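Local coordinates for uncharacterized protein (PDB 4XM0) that probably removes N-acetyl groups from amino-sugar substrates as a zinc-dependent deacetylase of the GlcNAc-PI de-N-acetylase family, at residues Leu207-Ile212 / Thr226-Leu231. Numbering follows the deposited sequence.
Sequences LKLKAI and TWEPFL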
# COMPACT_ATOMS: atom_id res chain seq x y z
N LEU A 207 19.62 -5.80 39.05
CA LEU A 207 18.59 -4.77 38.84
C LEU A 207 17.99 -4.90 37.43
O LEU A 207 16.84 -4.49 37.22
CB LEU A 207 19.18 -3.37 39.04
CG LEU A 207 18.35 -2.11 38.76
CD1 LEU A 207 17.07 -2.08 39.59
CD2 LEU A 207 19.18 -0.88 39.04
N LYS A 208 18.77 -5.47 36.50
CA LYS A 208 18.32 -5.71 35.12
C LYS A 208 17.15 -6.70 35.04
O LYS A 208 16.18 -6.43 34.34
CB LYS A 208 19.48 -6.16 34.22
CG LYS A 208 19.15 -6.09 32.74
CD LYS A 208 20.20 -6.75 31.88
CE LYS A 208 19.73 -6.83 30.45
NZ LYS A 208 20.62 -7.69 29.61
N LEU A 209 17.25 -7.81 35.76
CA LEU A 209 16.19 -8.83 35.80
C LEU A 209 14.92 -8.34 36.51
O LEU A 209 13.82 -8.81 36.21
CB LEU A 209 16.69 -10.14 36.43
CG LEU A 209 17.97 -10.78 35.88
CD1 LEU A 209 18.30 -12.07 36.63
CD2 LEU A 209 17.88 -11.04 34.37
N LYS A 210 15.08 -7.40 37.43
CA LYS A 210 13.94 -6.81 38.15
C LYS A 210 13.23 -5.76 37.28
O LYS A 210 12.04 -5.46 37.48
CB LYS A 210 14.40 -6.20 39.49
CG LYS A 210 13.43 -6.39 40.66
CD LYS A 210 13.86 -5.54 41.84
CE LYS A 210 13.09 -5.91 43.11
NZ LYS A 210 13.66 -5.23 44.30
N ALA A 211 13.99 -5.19 36.34
CA ALA A 211 13.46 -4.31 35.30
C ALA A 211 12.82 -5.14 34.18
O ALA A 211 11.78 -4.77 33.63
CB ALA A 211 14.56 -3.40 34.73
N ILE A 212 13.46 -6.27 33.87
CA ILE A 212 12.98 -7.23 32.86
C ILE A 212 11.74 -7.99 33.35
O ILE A 212 10.71 -8.05 32.64
CB ILE A 212 14.12 -8.19 32.43
CG1 ILE A 212 15.16 -7.43 31.60
CG2 ILE A 212 13.58 -9.38 31.63
CD1 ILE A 212 16.50 -8.12 31.49
N THR A 226 13.08 -20.63 31.69
CA THR A 226 13.86 -20.81 30.46
C THR A 226 14.49 -19.48 29.99
O THR A 226 15.28 -19.46 29.03
CB THR A 226 13.02 -21.47 29.31
OG1 THR A 226 11.77 -20.79 29.18
CG2 THR A 226 12.74 -22.95 29.59
N TRP A 227 14.15 -18.38 30.67
CA TRP A 227 14.59 -17.02 30.30
C TRP A 227 15.73 -16.44 31.13
O TRP A 227 16.54 -15.69 30.59
CB TRP A 227 13.39 -16.06 30.27
CG TRP A 227 12.76 -15.95 28.90
CD1 TRP A 227 11.95 -16.87 28.28
CD2 TRP A 227 12.91 -14.87 27.97
NE1 TRP A 227 11.58 -16.42 27.04
CE2 TRP A 227 12.15 -15.19 26.82
CE3 TRP A 227 13.61 -13.65 27.99
CZ2 TRP A 227 12.06 -14.35 25.71
CZ3 TRP A 227 13.52 -12.81 26.90
CH2 TRP A 227 12.75 -13.16 25.77
N GLU A 228 15.77 -16.74 32.43
CA GLU A 228 16.95 -16.45 33.24
C GLU A 228 18.12 -17.35 32.84
O GLU A 228 19.24 -16.87 32.69
CB GLU A 228 16.68 -16.56 34.74
CG GLU A 228 17.80 -15.97 35.62
CD GLU A 228 17.63 -16.28 37.10
OE1 GLU A 228 17.90 -15.39 37.94
OE2 GLU A 228 17.21 -17.42 37.42
N PRO A 229 17.88 -18.67 32.67
CA PRO A 229 18.95 -19.46 32.07
C PRO A 229 19.37 -18.87 30.72
O PRO A 229 20.56 -18.89 30.38
CB PRO A 229 18.29 -20.83 31.85
CG PRO A 229 17.23 -20.90 32.89
CD PRO A 229 16.73 -19.51 33.07
N PHE A 230 18.40 -18.34 29.99
CA PHE A 230 18.64 -17.69 28.71
C PHE A 230 19.44 -16.39 28.85
O PHE A 230 20.55 -16.30 28.33
CB PHE A 230 17.33 -17.48 27.95
CG PHE A 230 17.49 -16.75 26.64
CD1 PHE A 230 18.16 -17.35 25.57
CD2 PHE A 230 16.96 -15.48 26.46
CE1 PHE A 230 18.30 -16.69 24.36
CE2 PHE A 230 17.10 -14.81 25.26
CZ PHE A 230 17.77 -15.41 24.20
N LEU A 231 18.89 -15.40 29.56
CA LEU A 231 19.54 -14.09 29.73
C LEU A 231 20.96 -14.15 30.27
O LEU A 231 21.83 -13.38 29.82
CB LEU A 231 18.69 -13.17 30.60
CG LEU A 231 17.98 -12.03 29.87
CD1 LEU A 231 16.64 -11.70 30.55
CD2 LEU A 231 18.88 -10.79 29.73
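Leu231 points from helix 224-240 into the side chains of Lys208, Leu209 and Ile212 on helix 208-213, and the packed part of the contact gathers around its two methyl groups. Ile212 meets it tip to tip, with Ile212 CD1 3.7 Å from Leu231 CD1. Leu209 and Leu231 pass alongside each other, running opposite ways, with Leu209 CD2 4.1 Å from Leu231 CD1. On the other branch, Leu231 CD2 lies 3.6 Å from Lys208 NZ. The lysine chain is extended, CG anti to its backbone nitrogen (chi1 -166°), which carries the ammonium past the leucine to a salt bridge with Glu248 on strand 247-250. The looser side is at Glu228, partly exposed, whose extended chain lies roughly perpendicular to that of Leu209. There Glu228 OE1 comes within 3.6 Å of Leu209 CD1, a van der Waals touch; the same oxygen has a weak, long ion pair with Arg232. With the short segment axes 12.2 Å apart and 138° between their directions, side-chain ends rather than backbones make the contact. An apolar centre flanked by the polar ends of Lys208 and Glu228 thus joins two consecutive helices in oblique, roughly antiparallel helix-helix packing, beside helix 43-57 of the α/β domain.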